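Local coordinates for ABC transporter (Caldanaerobius, PDB 4G68), which probably binds xylan-derived oligosaccharides outside the cell and delivers them to a membrane ABC transporter for uptake, at residues 202-207 / 389-394; 297-302 / 374-379; 96-101 / 321-326. One frame throughout, in Å; residues are numbered along the deposited sequence.

Contact 1 of 3, residues 202-207 / 389-394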
# COMPACT_ATOMS: atom_id res chain seq x y z
N PRO C 202 8.42 -3.54 -0.15
CA PRO C 202 8.63 -2.11 0.18
C PRO C 202 9.58 -1.37 -0.80
O PRO C 202 9.29 -0.25 -1.17
CB PRO C 202 9.18 -2.15 1.60
CG PRO C 202 8.78 -3.47 2.14
CD PRO C 202 8.86 -4.41 0.96
N GLY C 203 10.70 -1.99 -1.21
CA GLY C 203 11.63 -1.34 -2.15
C GLY C 203 11.08 -1.21 -3.55
O GLY C 203 11.55 -0.34 -4.37
N MET C 204 10.16 -2.14 -3.86
CA MET C 204 9.48 -2.20 -5.12
C MET C 204 8.71 -0.85 -5.31
O MET C 204 8.82 -0.26 -6.32
CB MET C 204 8.54 -3.42 -5.08
CG MET C 204 8.14 -3.98 -6.41
SD MET C 204 6.37 -4.47 -6.47
CE MET C 204 5.64 -2.90 -5.91
N TRP C 205 7.89 -0.44 -4.33
CA TRP C 205 7.39 1.00 -4.26
C TRP C 205 8.29 2.14 -4.82
O TRP C 205 7.81 3.06 -5.58
CB TRP C 205 6.94 1.31 -2.83
CG TRP C 205 5.58 0.74 -2.58
CD1 TRP C 205 5.21 -0.61 -2.63
CD2 TRP C 205 4.33 1.48 -2.35
NE1 TRP C 205 3.84 -0.74 -2.49
CE2 TRP C 205 3.26 0.47 -2.32
CE3 TRP C 205 4.00 2.81 -2.24
CZ2 TRP C 205 1.94 0.82 -2.08
CZ3 TRP C 205 2.69 3.17 -2.01
CH2 TRP C 205 1.67 2.20 -1.95
N TYR C 206 9.57 2.12 -4.42
CA TYR C 206 10.54 3.08 -4.88
C TYR C 206 10.65 2.96 -6.37
O TYR C 206 10.53 3.99 -7.07
CB TYR C 206 11.92 2.82 -4.21
CG TYR C 206 12.07 3.18 -2.77
CD1 TYR C 206 13.11 4.03 -2.38
CD2 TYR C 206 11.29 2.58 -1.77
CE1 TYR C 206 13.29 4.36 -1.07
CE2 TYR C 206 11.49 2.89 -0.42
CZ TYR C 206 12.51 3.77 -0.09
OH TYR C 206 12.75 4.16 1.23
N TYR C 207 10.85 1.73 -6.88
CA TYR C 207 11.07 1.56 -8.34
C TYR C 207 9.82 1.92 -9.13
O TYR C 207 9.87 2.68 -10.08
CB TYR C 207 11.47 0.08 -8.72
CG TYR C 207 11.52 -0.01 -10.20
CD1 TYR C 207 12.68 0.32 -10.89
CD2 TYR C 207 10.37 -0.29 -10.93
CE1 TYR C 207 12.69 0.32 -12.30
CE2 TYR C 207 10.35 -0.26 -12.30
CZ TYR C 207 11.52 0.02 -13.00
OH TYR C 207 11.47 -0.01 -14.38
N VAL C 389 -2.01 4.72 -10.14
CA VAL C 389 -1.99 3.31 -10.53
C VAL C 389 -1.50 2.50 -9.33
O VAL C 389 -0.61 2.96 -8.60
CB VAL C 389 -1.08 3.10 -11.77
CG1 VAL C 389 0.41 3.27 -11.42
CG2 VAL C 389 -1.41 1.76 -12.46
N PRO C 390 -2.10 1.32 -9.06
CA PRO C 390 -1.64 0.56 -7.86
C PRO C 390 -0.21 0.05 -7.98
O PRO C 390 0.34 -0.04 -9.09
CB PRO C 390 -2.62 -0.63 -7.78
CG PRO C 390 -3.86 -0.16 -8.54
CD PRO C 390 -3.31 0.70 -9.67
N ALA C 391 0.39 -0.30 -6.86
CA ALA C 391 1.73 -0.91 -6.83
C ALA C 391 1.72 -2.15 -7.70
O ALA C 391 0.68 -2.88 -7.79
CB ALA C 391 2.06 -1.30 -5.43
N TRP C 392 2.85 -2.44 -8.35
CA TRP C 392 2.83 -3.48 -9.43
C TRP C 392 2.59 -4.90 -8.93
O TRP C 392 2.07 -5.77 -9.65
CB TRP C 392 4.14 -3.38 -10.21
CG TRP C 392 4.32 -2.07 -10.99
CD1 TRP C 392 3.73 -0.82 -10.77
CD2 TRP C 392 5.26 -1.86 -12.09
NE1 TRP C 392 4.18 0.12 -11.68
CE2 TRP C 392 5.13 -0.45 -12.50
CE3 TRP C 392 6.16 -2.70 -12.78
CZ2 TRP C 392 5.86 0.08 -13.55
CZ3 TRP C 392 6.91 -2.14 -13.79
CH2 TRP C 392 6.77 -0.78 -14.17
N ASP C 393 2.97 -5.18 -7.69
CA ASP C 393 2.71 -6.46 -7.08
C ASP C 393 1.22 -6.70 -6.71
O ASP C 393 0.82 -7.87 -6.56
CB ASP C 393 3.62 -6.80 -5.87
CG ASP C 393 3.36 -5.92 -4.59
OD1 ASP C 393 2.65 -4.89 -4.72
OD2 ASP C 393 3.95 -6.23 -3.46
N ILE C 394 0.46 -5.60 -6.53
CA ILE C 394 -1.02 -5.66 -6.42
C ILE C 394 -1.67 -5.65 -7.79
O ILE C 394 -2.83 -6.09 -7.89
CB ILE C 394 -1.62 -4.43 -5.73
CG1 ILE C 394 -1.27 -4.38 -4.25
CG2 ILE C 394 -3.16 -4.33 -5.93
CD1 ILE C 394 -1.75 -3.10 -3.59
O HOH W 1 2.19 -3.43 -2.50
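M204 reaches from helix 201-215 to the start of the short helix 392-395 and makes the dense part of this contact. Its sulfur SD lies 3.7 Å from D393 CB. At chi3 (53°) the chain turns and brings the terminal methyl to the backbone, with M204 CE 3.7 Å from W392 N and 4.0 Å from A391 CB. A long, bendable, apolar chain suits this place because it can touch A391, W392 and D393 at once. A391, at the N-cap position, is small enough to let W205 come close, and its CB sits 3.5 Å from W205 NE1. Further along the helix from M204, Y207 turns its ring edge to the face of W392, with the planes at 85° and the ring centroids 5.9 Å apart. Residues outside hold the pair: Y207 OH bonds to F235 O, the backbone N of W392 to D208 OD2, and the W392 ring stacks on H404. The looser side is wet. One water, in the plane of the W205 ring, accepts from W205 NE1 at 3.2 Å and donates to D393 OD1 at 2.7 Å; it joins two polar atoms that do not bond directly, beside the partly exposed D393. Replacing M204 by an alanine would probably cost the SD and CE contacts with A391, W392 and D393 and leave that side of the first turn less well packed. The arrangement is a helix packed on the N-terminal end of a short helix, within a helical part of the solute-binding protein fold.

Contact 2 of 3, residues 297-302 / 374-379; sequences IEAVRF and EIQIMN
A299 and I377 supply the apolar part of the contact. A299 CB points at the helix and lies 3.7 Å from I377 CG1. The alanine side chain is short enough to let the two backbones approach, with the CA atoms of A299 and I377 5.8 Å apart. I377 holds CG1 beside its own backbone N (chi1 -71°), on the side that meets A299, and it also touches V156 of the neighbouring strand; A299 is flanked further by L373 and I381 of the same helix 372-382.

The polar part gathers round Q376. Its extended chain brings the amide alongside the strand, with CG 3.8 Å from A299 O, and its amide carbon CD is 3.6 Å from that oxygen. The amide end also lies across the aliphatic stem of E298, whose carboxylate plane is turned 34° from that of the amide. A299 O itself accepts a hydrogen bond from N380 ND2, a residue of the same helix, so a buried residue's backbone oxygen is paired by a side-chain amide. Asparagine suits that position because its amide nitrogen can donate to a peptide oxygen.

R301 comes only loosely near the helix, NH2 staying 4.3 Å from N379 O at the partly exposed end.

Strand 297-300 and the helical segment 374-379 run nearly parallel, their axes 7.6 Å apart at closest approach and 20° apart in direction. E298 and V300 spend their backbone bonds on I159 and L157 of strand 144-160, while A299 turns its carbonyl oxygen to the helix: the arrangement is that of an edge strand flanked by a helix in an alpha/beta fold.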
# COMPACT_ATOMS: atom_id res chain seq x y z
N ILE C 297 6.98 14.80 11.90
CA ILE C 297 6.89 14.17 10.54
C ILE C 297 5.97 14.89 9.57
O ILE C 297 4.78 15.20 9.90
CB ILE C 297 6.40 12.68 10.61
CG1 ILE C 297 7.36 11.75 11.42
CG2 ILE C 297 5.96 12.15 9.19
CD1 ILE C 297 8.87 12.03 11.33
N GLU C 298 6.50 15.13 8.37
CA GLU C 298 5.80 15.78 7.26
C GLU C 298 5.69 14.79 6.09
O GLU C 298 6.68 14.09 5.76
CB GLU C 298 6.60 16.99 6.78
CG GLU C 298 5.83 17.92 5.90
CD GLU C 298 6.71 18.92 5.16
OE1 GLU C 298 7.94 18.92 5.40
OE2 GLU C 298 6.16 19.68 4.34
N ALA C 299 4.50 14.73 5.50
CA ALA C 299 4.22 13.97 4.29
C ALA C 299 4.25 14.90 3.05
O ALA C 299 3.54 15.92 2.98
CB ALA C 299 2.84 13.29 4.38
N VAL C 300 5.05 14.51 2.06
CA VAL C 300 5.15 15.15 0.74
C VAL C 300 5.04 14.14 -0.45
O VAL C 300 5.22 12.94 -0.29
CB VAL C 300 6.43 16.05 0.62
CG1 VAL C 300 6.51 17.06 1.77
CG2 VAL C 300 7.71 15.21 0.54
N ARG C 301 4.68 14.65 -1.62
CA ARG C 301 4.74 13.90 -2.86
C ARG C 301 6.14 13.43 -3.13
O ARG C 301 7.11 14.04 -2.65
CB ARG C 301 4.35 14.80 -4.02
CG ARG C 301 2.86 15.01 -4.07
CD ARG C 301 2.50 15.81 -5.30
NE ARG C 301 1.10 16.10 -5.15
CZ ARG C 301 0.63 17.31 -4.91
NH1 ARG C 301 1.48 18.33 -4.84
NH2 ARG C 301 -0.68 17.48 -4.78
N PHE C 302 6.27 12.38 -3.92
CA PHE C 302 7.63 12.02 -4.39
C PHE C 302 8.06 13.16 -5.31
O PHE C 302 7.19 13.80 -5.92
CB PHE C 302 7.66 10.66 -5.10
CG PHE C 302 9.05 10.10 -5.26
CD1 PHE C 302 9.69 9.37 -4.21
CD2 PHE C 302 9.78 10.39 -6.43
CE1 PHE C 302 10.98 8.89 -4.37
CE2 PHE C 302 11.07 9.91 -6.58
CZ PHE C 302 11.67 9.16 -5.57
N GLU C 374 -2.31 12.35 8.65
CA GLU C 374 -3.38 11.82 7.80
C GLU C 374 -3.99 12.85 6.84
O GLU C 374 -4.23 12.57 5.65
CB GLU C 374 -4.48 11.22 8.68
CG GLU C 374 -5.67 10.60 7.93
CD GLU C 374 -5.40 9.23 7.26
OE1 GLU C 374 -4.23 8.78 7.13
OE2 GLU C 374 -6.39 8.63 6.78
N ILE C 375 -4.36 14.00 7.40
CA ILE C 375 -4.90 15.14 6.66
C ILE C 375 -3.88 15.62 5.62
O ILE C 375 -4.19 15.92 4.42
CB ILE C 375 -5.20 16.28 7.64
CG1 ILE C 375 -6.31 15.86 8.59
CG2 ILE C 375 -5.66 17.55 6.91
CD1 ILE C 375 -6.46 16.71 9.83
N GLN C 376 -2.64 15.66 6.05
CA GLN C 376 -1.55 16.12 5.17
C GLN C 376 -1.39 15.22 3.92
O GLN C 376 -1.25 15.74 2.78
CB GLN C 376 -0.24 16.32 5.94
CG GLN C 376 0.70 17.26 5.18
CD GLN C 376 2.03 17.49 5.86
OE1 GLN C 376 2.55 18.63 5.89
NE2 GLN C 376 2.57 16.43 6.45
N ILE C 377 -1.40 13.90 4.15
CA ILE C 377 -1.39 12.93 3.10
C ILE C 377 -2.53 13.28 2.14
O ILE C 377 -2.27 13.47 0.96
CB ILE C 377 -1.44 11.45 3.58
CG1 ILE C 377 -0.10 11.07 4.24
CG2 ILE C 377 -1.66 10.53 2.37
CD1 ILE C 377 -0.09 9.75 5.02
N MET C 378 -3.76 13.38 2.63
CA MET C 378 -4.86 13.86 1.79
C MET C 378 -4.51 15.12 0.96
O MET C 378 -4.61 15.12 -0.28
CB MET C 378 -6.10 14.10 2.63
CG MET C 378 -6.91 12.84 2.85
SD MET C 378 -8.47 13.17 3.73
CE MET C 378 -9.37 14.05 2.59
N ASN C 379 -4.06 16.17 1.66
CA ASN C 379 -3.71 17.48 1.07
C ASN C 379 -2.46 17.59 0.18
O ASN C 379 -2.51 18.16 -0.92
CB ASN C 379 -3.57 18.48 2.22
CG ASN C 379 -4.90 18.77 2.86
OD1 ASN C 379 -5.96 18.37 2.35
ND2 ASN C 379 -4.86 19.50 3.97

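Contact 3 of 3, residues 96-101 / 321-326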
# COMPACT_ATOMS: atom_id res chain seq x y z
N PRO C 96 -12.00 -18.28 4.92
CA PRO C 96 -12.96 -17.82 5.90
C PRO C 96 -14.15 -17.22 5.20
O PRO C 96 -14.11 -17.02 4.00
CB PRO C 96 -12.22 -16.69 6.61
CG PRO C 96 -11.38 -16.08 5.53
CD PRO C 96 -10.89 -17.29 4.75
N ASP C 97 -15.20 -16.97 5.97
CA ASP C 97 -16.42 -16.34 5.45
C ASP C 97 -16.06 -14.98 4.87
O ASP C 97 -16.47 -14.66 3.74
CB ASP C 97 -17.40 -16.12 6.62
CG ASP C 97 -17.92 -17.42 7.18
OD1 ASP C 97 -18.65 -18.14 6.43
OD2 ASP C 97 -17.57 -17.73 8.34
N ILE C 98 -15.26 -14.21 5.64
CA ILE C 98 -14.83 -12.87 5.24
C ILE C 98 -13.32 -12.74 5.31
O ILE C 98 -12.71 -13.16 6.29
CB ILE C 98 -15.41 -11.75 6.13
CG1 ILE C 98 -16.93 -11.88 6.27
CG2 ILE C 98 -15.10 -10.40 5.52
CD1 ILE C 98 -17.49 -11.22 7.50
N PHE C 99 -12.73 -12.19 4.27
CA PHE C 99 -11.29 -12.01 4.24
C PHE C 99 -10.88 -10.67 3.65
O PHE C 99 -11.41 -10.26 2.60
CB PHE C 99 -10.58 -13.18 3.52
CG PHE C 99 -10.87 -13.31 2.03
CD1 PHE C 99 -10.03 -12.71 1.06
CD2 PHE C 99 -11.94 -14.08 1.61
CE1 PHE C 99 -10.31 -12.86 -0.30
CE2 PHE C 99 -12.21 -14.24 0.26
CZ PHE C 99 -11.39 -13.64 -0.70
N GLN C 100 -9.89 -10.03 4.29
CA GLN C 100 -9.27 -8.82 3.76
C GLN C 100 -8.51 -9.16 2.49
O GLN C 100 -7.96 -10.25 2.38
CB GLN C 100 -8.28 -8.27 4.80
CG GLN C 100 -7.52 -6.99 4.38
CD GLN C 100 -6.70 -6.37 5.54
OE1 GLN C 100 -6.64 -6.94 6.62
NE2 GLN C 100 -6.06 -5.22 5.30
N THR C 101 -8.51 -8.27 1.50
CA THR C 101 -7.72 -8.53 0.28
C THR C 101 -7.25 -7.20 -0.35
O THR C 101 -7.53 -6.10 0.21
CB THR C 101 -8.52 -9.37 -0.73
OG1 THR C 101 -7.63 -10.01 -1.66
CG2 THR C 101 -9.54 -8.49 -1.46
N GLY C 321 -7.82 -1.59 -0.84
CA GLY C 321 -8.10 -2.40 0.36
C GLY C 321 -9.58 -2.79 0.30
O GLY C 321 -10.43 -1.94 0.13
N ALA C 322 -9.88 -4.08 0.35
CA ALA C 322 -11.29 -4.55 0.30
C ALA C 322 -11.47 -5.79 1.19
O ALA C 322 -10.48 -6.43 1.59
CB ALA C 322 -11.77 -4.82 -1.11
N LEU C 323 -12.74 -6.05 1.53
CA LEU C 323 -13.18 -7.31 2.17
C LEU C 323 -13.94 -8.15 1.13
O LEU C 323 -14.79 -7.62 0.43
CB LEU C 323 -14.08 -7.04 3.38
CG LEU C 323 -13.50 -6.12 4.47
CD1 LEU C 323 -14.44 -5.97 5.65
CD2 LEU C 323 -12.15 -6.66 4.94
N MSE C 324 -13.62 -9.45 1.06
CA MSE C 324 -14.36 -10.38 0.16
C MSE C 324 -15.03 -11.45 1.01
O MSE C 324 -14.57 -11.77 2.11
CB MSE C 324 -13.40 -10.92 -0.88
CG MSE C 324 -13.19 -9.85 -1.96
SE MSE C 324 -12.02 -10.66 -3.33
CE MSE C 324 -12.20 -9.17 -4.58
N VAL C 325 -16.14 -11.96 0.49
CA VAL C 325 -16.90 -13.05 1.08
C VAL C 325 -16.65 -14.28 0.20
O VAL C 325 -16.85 -14.24 -1.03
CB VAL C 325 -18.42 -12.71 1.09
CG1 VAL C 325 -19.26 -13.94 1.46
CG2 VAL C 325 -18.72 -11.53 2.05
N SER C 326 -16.27 -15.37 0.84
CA SER C 326 -16.05 -16.64 0.11
C SER C 326 -17.31 -17.20 -0.55
O SER C 326 -18.38 -17.13 0.04
CB SER C 326 -15.45 -17.67 1.04
OG SER C 326 -14.09 -17.32 1.21
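F99 and M324 face each other in an antiparallel hydrogen-bonded pair: M324 N gives a nearly straight bond to F99 O (2.8 Å, 174°), and F99 N returns one to M324 O at 2.9 Å. T101 and A322 form the next such pair, T101 N lying 2.7 Å from A322 O. At the other end, S326 N bonds to D97 O, and S326 OG donates to P96 O at 2.8 Å, close to the carbonyl axis; serine suits this place because its short side chain carries a donor close to the backbone.

Weaker CA-H...O contacts accompany these, as from V325 CA to D97 O (3.1 Å).

Apolar contacts divide between the faces. On one, the selenomethionine M324 lays its CB over the F99 ring, 3.8 Å from the centroid, while its SE makes an oblique Met-aromatic contact; T101 CG2 touches SE at 3.8 Å. F99 takes chi1 of 66°, which swings the flat ring over this neighbour. On the other face, I98 CG2 packs on L323 CB at 4.1 Å under helix 332-353.

Five backbone bonds and one serine bond join mainly apolar faces, while Q100 OE1 and T101 OG1 pair with L46 N and S107 OG: chemistry consistent with an inner strand pair of an alpha/beta sheet.

Contacts 2 and 3 reach one mixed sheet at places 29 Å apart between centres, on opposite sides of the chain's centre; strand 144-160 pairs with both 297-300 and 317-325 and so bridges them. Contact 1 is mainly helical and lies nearer the middle, its centre 19 Å from that of contact 2 and 22 Å from that of contact 3. Along the chain, contact 2 is nested within the loop closed by contact 1, whereas contact 3 crosses both, its first segment coming before all others and its second between them. Distant sequence is thus woven back and forth, consistent with the two-lobed fold of solute-binding proteins, in which the chain passes between lobes more than once.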